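Local coordinates for protein oxidoreductase (Thermotoga maritima, PDB 1ZH8) that probably catalyses NADP-dependent oxidation or reduction of an alcohol or carbonyl substrate, as a member of the GFO/IDH/MocA oxidoreductase family, at residues 90-95 / 115-120; 108-113 / 137-142. All blocks are in the same frame, centred on the assembly; numbering follows the deposited sequence. Where two conformers were deposited one is given.

Contact 1 (90-95 / 115-120); sequences LPVELN and ISTDVE. With NAP (NADP nicotinamide-adenine-dinucleotide phosphate), chain D.
Asn95 reaches the 115-120 segment with its side-chain amide, ND2 giving a hydrogen bond to Ile115 O at 3.1 Å. The bond is nearly straight at hydrogen (165°) and Ile115 O lies in the plane of the Asn95 amide, yet the donor stands well above the carbonyl plane of Ile115. With CG anti to its own carbonyl carbon (chi1 -62°), the short Asn95 side chain turns to this buried oxygen; asparagine suits the place because a compact amide can supply an N-H there without a charge.

Beside it Val92 lays one branch over the backbone: CG2 comes within 3.4 Å of Ser116 C, lying over the peptide rather than meeting a side chain. Thr117 answers from its methyl, CG2 resting 3.7 Å from Glu93 CA, while its OG1 turns to Asp118 OD2, so threonine serves both an apolar and a polar neighbour. A water bridges the segments, donating to Val92 O and hydrogen-bonded to Ser116 OG at 2.7 Å.

On the cofactor side, NADP O3D donates to Leu90 O, and Leu94 CD1 lies 3.5 Å from the adenine amino nitrogen N6A. The 90-95 loop follows strand 85-88 and leads into helix 95-104; 115-120 leads into helix 119-131, with Asp118 at its N-cap and Ile115 packed against helix 313-329.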
loop_
_atom_site.group_PDB
_atom_site.type_symbol
_atom_site.label_atom_id
_atom_site.label_comp_id
_atom_site.label_asym_id
_atom_site.label_seq_id
_atom_site.Cartn_x
_atom_site.Cartn_y
_atom_site.Cartn_z
ATOM N N LEU A 90 31.919 7.926 0.109
ATOM C CA LEU A 90 32.100 8.596 -1.168
ATOM C C LEU A 90 30.811 8.631 -1.955
ATOM O O LEU A 90 29.835 7.939 -1.591
ATOM C CB LEU A 90 33.119 7.822 -1.990
ATOM C CG LEU A 90 34.494 7.766 -1.344
ATOM C CD1 LEU A 90 35.294 6.650 -1.954
ATOM C CD2 LEU A 90 35.180 9.077 -1.528
ATOM N N PRO A 91 30.799 9.427 -3.046
ATOM C CA PRO A 91 29.759 9.278 -4.047
ATOM C C PRO A 91 29.729 7.815 -4.486
ATOM O O PRO A 91 30.773 7.224 -4.789
ATOM C CB PRO A 91 30.248 10.172 -5.201
ATOM C CG PRO A 91 31.073 11.218 -4.539
ATOM C CD PRO A 91 31.743 10.509 -3.380
ATOM N N VAL A 92 28.541 7.239 -4.520
ATOM C CA VAL A 92 28.383 5.821 -4.777
ATOM C C VAL A 92 29.064 5.341 -6.096
ATOM O O VAL A 92 29.527 4.187 -6.175
ATOM C CB VAL A 92 26.886 5.428 -4.641
ATOM C CG1 VAL A 92 26.028 6.232 -5.602
ATOM C CG2 VAL A 92 26.666 3.966 -4.859
ATOM N N GLU A 93 29.187 6.225 -7.089
ATOM C CA GLU A 93 29.895 5.893 -8.346
ATOM C C GLU A 93 31.333 5.406 -8.116
ATOM O O GLU A 93 31.905 4.726 -8.981
ATOM C CB GLU A 93 29.895 7.078 -9.342
ATOM C CG GLU A 93 30.772 8.246 -8.919
ATOM C CD GLU A 93 30.478 9.538 -9.671
ATOM O OE1 GLU A 93 31.004 9.715 -10.800
ATOM O OE2 GLU A 93 29.743 10.394 -9.126
ATOM N N LEU A 94 31.895 5.745 -6.948
ATOM C CA LEU A 94 33.282 5.419 -6.631
ATOM C C LEU A 94 33.489 4.115 -5.874
ATOM O O LEU A 94 34.614 3.625 -5.840
ATOM C CB LEU A 94 33.968 6.572 -5.876
ATOM C CG LEU A 94 34.002 7.945 -6.556
ATOM C CD1 LEU A 94 34.624 8.970 -5.615
ATOM C CD2 LEU A 94 34.710 7.930 -7.950
ATOM N N ASN A 95 32.438 3.557 -5.269
ATOM C CA ASN A 95 32.576 2.313 -4.494
ATOM C C ASN A 95 33.368 1.245 -5.230
ATOM O O ASN A 95 34.460 0.863 -4.768
ATOM C CB ASN A 95 31.220 1.754 -4.038
ATOM C CG ASN A 95 30.469 2.715 -3.108
ATOM O OD1 ASN A 95 30.973 3.791 -2.765
ATOM N ND2 ASN A 95 29.259 2.328 -2.699
ATOM N N ILE A 115 25.626 -0.476 -2.058
ATOM C CA ILE A 115 26.760 -1.224 -2.551
ATOM C C ILE A 115 27.358 -0.585 -3.823
ATOM O O ILE A 115 28.574 -0.426 -3.910
ATOM C CB ILE A 115 26.436 -2.723 -2.747
ATOM C CG1 ILE A 115 27.709 -3.515 -3.066
ATOM C CG2 ILE A 115 25.375 -2.930 -3.818
ATOM C CD1 ILE A 115 27.467 -5.000 -3.394
ATOM N N SER A 116 26.518 -0.211 -4.787
ATOM C CA SER A 116 26.968 0.468 -6.008
ATOM C C SER A 116 25.795 1.189 -6.681
ATOM O O SER A 116 24.742 1.322 -6.075
ATOM C CB SER A 116 27.631 -0.498 -6.985
ATOM O OG SER A 116 28.262 0.221 -8.028
ATOM N N THR A 117 25.980 1.636 -7.921
ATOM C CA THR A 117 25.029 2.516 -8.572
ATOM C C THR A 117 23.831 1.749 -9.097
ATOM O O THR A 117 22.761 2.330 -9.326
ATOM C CB THR A 117 25.679 3.236 -9.772
ATOM O OG1 THR A 117 26.253 2.246 -10.636
ATOM C CG2 THR A 117 26.776 4.195 -9.313
ATOM N N ASP A 118 24.027 0.450 -9.301
ATOM C CA ASP A 118 23.017 -0.463 -9.848
ATOM C C ASP A 118 23.478 -1.911 -9.638
ATOM O O ASP A 118 24.622 -2.165 -9.235
ATOM C CB ASP A 118 22.793 -0.198 -11.349
ATOM C CG ASP A 118 24.096 -0.116 -12.115
ATOM O OD1 ASP A 118 24.729 -1.166 -12.293
ATOM O OD2 ASP A 118 24.514 1.000 -12.504
ATOM N N VAL A 119 22.604 -2.858 -9.950
ATOM C CA VAL A 119 22.907 -4.272 -9.698
ATOM C C VAL A 119 24.026 -4.862 -10.568
ATOM O O VAL A 119 24.855 -5.595 -10.046
ATOM C CB VAL A 119 21.636 -5.158 -9.710
ATOM C CG1 VAL A 119 22.005 -6.616 -9.570
ATOM C CG2 VAL A 119 20.735 -4.757 -8.563
ATOM N N GLU A 120 24.070 -4.563 -11.867
ATOM C CA GLU A 120 25.209 -5.059 -12.661
ATOM C C GLU A 120 26.581 -4.597 -12.125
ATOM O O GLU A 120 27.543 -5.372 -12.127
ATOM C CB GLU A 120 25.058 -4.794 -14.179
ATOM C CG GLU A 120 25.120 -3.335 -14.640
ATOM C CD GLU A 120 25.161 -3.174 -16.167
ATOM O OE1 GLU A 120 25.382 -4.168 -16.887
ATOM O OE2 GLU A 120 24.978 -2.036 -16.644
HETATM P PA NAP D . 29.094 13.973 0.692
HETATM O O1A NAP D . 28.894 14.948 1.796
HETATM O O2A NAP D . 29.040 14.581 -0.647
HETATM O O5B NAP D . 30.461 13.181 0.966
HETATM C C5B NAP D . 31.235 12.702 -0.110
HETATM C C4B NAP D . 32.685 13.042 0.173
HETATM O O4B NAP D . 33.533 12.390 -0.763
HETATM C C3B NAP D . 32.959 14.536 0.033
HETATM O O3B NAP D . 33.906 14.828 1.018
HETATM C C2B NAP D . 33.575 14.601 -1.354
HETATM O O2B NAP D . 34.323 15.712 -1.834
HETATM C C1B NAP D . 34.420 13.346 -1.323
HETATM N N9A NAP D . 34.837 12.959 -2.668
HETATM C C8A NAP D . 34.156 13.136 -3.853
HETATM N N7A NAP D . 34.905 12.612 -4.848
HETATM C C5A NAP D . 36.049 12.112 -4.311
HETATM C C6A NAP D . 37.159 11.478 -4.855
HETATM N N6A NAP D . 37.248 11.273 -6.158
HETATM N N1A NAP D . 38.177 11.057 -4.040
HETATM C C2A NAP D . 38.105 11.283 -2.687
HETATM N N3A NAP D . 37.017 11.917 -2.143
HETATM C C4A NAP D . 36.009 12.321 -2.942
HETATM O O3 NAP D . 27.950 12.861 0.776
HETATM P PN NAP D . 27.659 11.958 2.073
HETATM O O1N NAP D . 28.724 12.023 3.125
HETATM O O2N NAP D . 26.262 12.280 2.326
HETATM O O5D NAP D . 27.689 10.446 1.516
HETATM C C5D NAP D . 28.873 9.693 1.320
HETATM C C4D NAP D . 28.533 8.207 1.423
HETATM O O4D NAP D . 27.926 7.964 2.686
HETATM C C3D NAP D . 27.511 7.798 0.358
HETATM O O3D NAP D . 27.828 6.537 -0.182
HETATM C C2D NAP D . 26.196 7.711 1.093
HETATM O O2D NAP D . 25.318 6.757 0.532
HETATM C C1D NAP D . 26.655 7.350 2.498
HETATM N N1N NAP D . 25.687 7.802 3.494
HETATM C C2N NAP D . 25.133 6.867 4.321
HETATM C C3N NAP D . 24.192 7.238 5.287
HETATM C C7N NAP D . 23.750 6.253 6.342
HETATM O O7N NAP D . 22.776 6.704 7.252
HETATM N N7N NAP D . 24.267 5.011 6.413
HETATM C C4N NAP D . 23.829 8.586 5.403
HETATM C C5N NAP D . 24.413 9.542 4.561
HETATM C C6N NAP D . 25.346 9.135 3.603
HETATM P P2B NAP D . 35.039 16.949 -1.092
HETATM O O1X NAP D . 36.429 16.582 -0.617
HETATM O O2X NAP D . 34.240 17.406 0.107
HETATM O O3X NAP D . 35.103 18.025 -2.155
HETATM O O HOH W 1 30.350 1.856 -7.508
#

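Contact 2 (108-113 / 137-142). With NAP (NADP nicotinamide-adenine-dinucleotide phosphate), chain D.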
loop_
_atom_site.group_PDB
_atom_site.type_symbol
_atom_site.label_atom_id
_atom_site.label_comp_id
_atom_site.label_asym_id
_atom_site.label_seq_id
_atom_site.Cartn_x
_atom_site.Cartn_y
_atom_site.Cartn_z
ATOM N N HIS A 108 41.701 -4.137 3.919
ATOM C CA HIS A 108 40.238 -4.296 4.146
ATOM C C HIS A 108 39.489 -3.013 3.832
ATOM O O HIS A 108 40.062 -1.916 3.882
ATOM C CB HIS A 108 39.922 -4.690 5.581
ATOM C CG HIS A 108 40.685 -5.878 6.058
ATOM N ND1 HIS A 108 40.278 -7.168 5.806
ATOM C CD2 HIS A 108 41.838 -5.973 6.762
ATOM C CE1 HIS A 108 41.150 -8.008 6.336
ATOM N NE2 HIS A 108 42.103 -7.308 6.925
ATOM N N VAL A 109 38.210 -3.156 3.515
ATOM C CA VAL A 109 37.371 -2.009 3.179
ATOM C C VAL A 109 36.035 -2.081 3.930
ATOM O O VAL A 109 35.345 -3.103 3.869
ATOM C CB VAL A 109 36.998 -1.962 1.665
ATOM C CG1 VAL A 109 36.469 -0.586 1.303
ATOM C CG2 VAL A 109 38.157 -2.302 0.789
ATOM N N ILE A 110 35.691 -1.007 4.640
ATOM C CA ILE A 110 34.315 -0.753 5.005
ATOM C C ILE A 110 33.759 0.369 4.128
ATOM O O ILE A 110 34.341 1.438 4.012
ATOM C CB ILE A 110 34.119 -0.478 6.516
ATOM C CG1 ILE A 110 32.635 -0.225 6.824
ATOM C CG2 ILE A 110 35.023 0.662 7.003
ATOM C CD1 ILE A 110 32.279 -0.365 8.329
ATOM N N CYS A 111 32.632 0.106 3.492
ATOM C CA CYS A 111 32.122 1.002 2.485
ATOM C C CYS A 111 30.657 1.238 2.694
ATOM O O CYS A 111 29.896 0.315 2.995
ATOM C CB CYS A 111 32.369 0.417 1.094
ATOM S SG CYS A 111 31.828 1.477 -0.265
ATOM N N GLU A 112 30.266 2.486 2.521
ATOM C CA GLU A 112 28.895 2.903 2.734
ATOM C C GLU A 112 27.940 2.316 1.704
ATOM O O GLU A 112 28.335 1.988 0.583
ATOM C CB GLU A 112 28.787 4.438 2.758
ATOM C CG GLU A 112 28.923 5.032 4.142
ATOM C CD GLU A 112 27.744 4.666 5.043
ATOM O OE1 GLU A 112 26.750 4.088 4.540
ATOM O OE2 GLU A 112 27.817 4.921 6.258
ATOM N N LYS A 113 26.681 2.185 2.108
ATOM C CA LYS A 113 25.616 1.836 1.187
ATOM C C LYS A 113 25.351 3.046 0.300
ATOM O O LYS A 113 25.748 4.153 0.651
ATOM C CB LYS A 113 24.343 1.457 1.966
ATOM C CG LYS A 113 24.042 2.289 3.235
ATOM C CD LYS A 113 23.861 3.807 2.981
ATOM C CE LYS A 113 22.646 4.095 2.132
ATOM N NZ LYS A 113 22.558 5.499 1.710
ATOM N N TYR A 137 33.141 -4.936 3.575
ATOM C CA TYR A 137 32.026 -4.768 4.465
ATOM C C TYR A 137 31.208 -3.580 3.969
ATOM O O TYR A 137 31.709 -2.462 3.974
ATOM C CB TYR A 137 32.557 -4.527 5.871
ATOM C CG TYR A 137 31.502 -4.613 6.941
ATOM C CD1 TYR A 137 30.534 -3.607 7.088
ATOM C CD2 TYR A 137 31.472 -5.686 7.818
ATOM C CE1 TYR A 137 29.556 -3.683 8.077
ATOM C CE2 TYR A 137 30.509 -5.764 8.817
ATOM C CZ TYR A 137 29.558 -4.759 8.935
ATOM O OH TYR A 137 28.606 -4.848 9.912
ATOM N N ILE A 138 29.973 -3.820 3.503
ATOM C CA ILE A 138 29.086 -2.721 3.103
ATOM C C ILE A 138 28.249 -2.333 4.301
ATOM O O ILE A 138 27.502 -3.160 4.850
ATOM C CB ILE A 138 28.121 -3.054 1.951
ATOM C CG1 ILE A 138 28.848 -3.726 0.783
ATOM C CG2 ILE A 138 27.406 -1.750 1.493
ATOM C CD1 ILE A 138 30.049 -2.904 0.183
ATOM N N ALA A 139 28.387 -1.072 4.687
ATOM C CA ALA A 139 27.934 -0.591 5.986
ATOM C C ALA A 139 26.466 -0.193 5.908
ATOM O O ALA A 139 26.110 0.997 5.700
ATOM C CB ALA A 139 28.820 0.594 6.459
ATOM N N GLU A 140 25.617 -1.201 6.048
ATOM C CA GLU A 140 24.195 -0.999 5.997
ATOM C C GLU A 140 23.760 -0.942 7.427
ATOM O O GLU A 140 23.552 -1.980 8.070
ATOM C CB GLU A 140 23.518 -2.141 5.242
ATOM C CG GLU A 140 21.998 -2.105 5.311
ATOM C CD GLU A 140 21.435 -0.705 5.085
ATOM O OE1 GLU A 140 21.367 -0.274 3.915
ATOM O OE2 GLU A 140 21.082 -0.035 6.087
ATOM N N ASN A 141 23.667 0.268 7.956
ATOM C CA ASN A 141 23.453 0.408 9.397
ATOM C C ASN A 141 22.059 -0.053 9.868
ATOM O O ASN A 141 21.906 -0.476 11.010
ATOM C CB ASN A 141 23.769 1.824 9.869
ATOM C CG ASN A 141 22.873 2.839 9.226
ATOM O OD1 ASN A 141 22.910 3.035 8.007
ATOM N ND2 ASN A 141 22.028 3.445 10.016
ATOM N N PHE A 142 21.060 -0.027 8.992
ATOM C CA PHE A 142 19.725 -0.568 9.345
ATOM C C PHE A 142 19.740 -2.046 9.773
ATOM O O PHE A 142 18.830 -2.491 10.461
ATOM C CB PHE A 142 18.691 -0.337 8.224
ATOM C CG PHE A 142 18.005 1.024 8.276
ATOM C CD1 PHE A 142 18.736 2.197 8.505
ATOM C CD2 PHE A 142 16.618 1.123 8.088
ATOM C CE1 PHE A 142 18.094 3.467 8.563
ATOM C CE2 PHE A 142 15.955 2.377 8.150
ATOM C CZ PHE A 142 16.703 3.554 8.383
HETATM P PA NAP D . 29.094 13.973 0.692
HETATM O O1A NAP D . 28.894 14.948 1.796
HETATM O O2A NAP D . 29.040 14.581 -0.647
HETATM O O5B NAP D . 30.461 13.181 0.966
HETATM C C5B NAP D . 31.235 12.702 -0.110
HETATM C C4B NAP D . 32.685 13.042 0.173
HETATM O O4B NAP D . 33.533 12.390 -0.763
HETATM C C3B NAP D . 32.959 14.536 0.033
HETATM O O3B NAP D . 33.906 14.828 1.018
HETATM C C2B NAP D . 33.575 14.601 -1.354
HETATM O O2B NAP D . 34.323 15.712 -1.834
HETATM C C1B NAP D . 34.420 13.346 -1.323
HETATM N N9A NAP D . 34.837 12.959 -2.668
HETATM C C8A NAP D . 34.156 13.136 -3.853
HETATM N N7A NAP D . 34.905 12.612 -4.848
HETATM C C5A NAP D . 36.049 12.112 -4.311
HETATM C C6A NAP D . 37.159 11.478 -4.855
HETATM N N6A NAP D . 37.248 11.273 -6.158
HETATM N N1A NAP D . 38.177 11.057 -4.040
HETATM C C2A NAP D . 38.105 11.283 -2.687
HETATM N N3A NAP D . 37.017 11.917 -2.143
HETATM C C4A NAP D . 36.009 12.321 -2.942
HETATM O O3 NAP D . 27.950 12.861 0.776
HETATM P PN NAP D . 27.659 11.958 2.073
HETATM O O1N NAP D . 28.724 12.023 3.125
HETATM O O2N NAP D . 26.262 12.280 2.326
HETATM O O5D NAP D . 27.689 10.446 1.516
HETATM C C5D NAP D . 28.873 9.693 1.320
HETATM C C4D NAP D . 28.533 8.207 1.423
HETATM O O4D NAP D . 27.926 7.964 2.686
HETATM C C3D NAP D . 27.511 7.798 0.358
HETATM O O3D NAP D . 27.828 6.537 -0.182
HETATM C C2D NAP D . 26.196 7.711 1.093
HETATM O O2D NAP D . 25.318 6.757 0.532
HETATM C C1D NAP D . 26.655 7.350 2.498
HETATM N N1N NAP D . 25.687 7.802 3.494
HETATM C C2N NAP D . 25.133 6.867 4.321
HETATM C C3N NAP D . 24.192 7.238 5.287
HETATM C C7N NAP D . 23.750 6.253 6.342
HETATM O O7N NAP D . 22.776 6.704 7.252
HETATM N N7N NAP D . 24.267 5.011 6.413
HETATM C C4N NAP D . 23.829 8.586 5.403
HETATM C C5N NAP D . 24.413 9.542 4.561
HETATM C C6N NAP D . 25.346 9.135 3.603
HETATM P P2B NAP D . 35.039 16.949 -1.092
HETATM O O1X NAP D . 36.429 16.582 -0.617
HETATM O O2X NAP D . 34.240 17.406 0.107
HETATM O O3X NAP D . 35.103 18.025 -2.155
#
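Cys111 is bonded to the neighbouring parallel strand through both its N and its O: N donates to Tyr137 O, and O accepts from Ala139 N at 2.7 Å. Tyr137 N to Val109 O completes the ladder. Ile110 and Tyr137 run side by side on one face, with Ile110 CD1 3.9 Å from Tyr137 CD1, and the small Ala139 leaves its CB close against Ile110 CG1. On the other face Ile138 CD1 approaches Cys111 CB.

Next along the chain, polar side chains take over. Glu112, bent at chi2 (-67°), brings OE1 to the nicotinamide amide, accepting from NADP N7N at 3.2 Å in a nearly straight bond; Asn141 OD1 accepts from the same nitrogen at 2.9 Å. O2D of the nicotinamide ribose donates to Lys113 O at 2.6 Å and accepts from Lys113 NZ.

Further out, His34 bonds Glu112 OE2, Asp198 pairs with Lys113 NZ, and Ser290 bonds Asn141 ND2. Replacing Glu112 by an alanine would probably cost N7N one of its two acceptors here and take the carboxylate from His34, leaving the carboxamide freer to turn. Two acceptors on one amide nitrogen are consistent with a nicotinamide held in a fixed orientation for hydride transfer.

Overall arrangement
Contact 2 is wholly buried; contact 1 is mostly so, with Glu93 and Thr117 partly exposed. Both belong to the Rossmann-fold region, and helix 119-131, whose first residues belong to contact 1, connects the two strands of contact 2. Contact 2 is the beta-alpha-beta pairing of parallel strands, regular backbone bonding with apolar side chains on its faces; contact 1 joins irregular turns, where one side-chain amide, a water and a few methyl contacts replace the ladder. They meet directly, Asn95 CG lying 3.4 Å from Cys111 SG and Ile115 packing on Ile138. They share the nicotinamide ribose, contact 1 at O3D and contact 2 at O2D; beyond it contact 1 lies along the adenine and contact 2 holds the carboxamide.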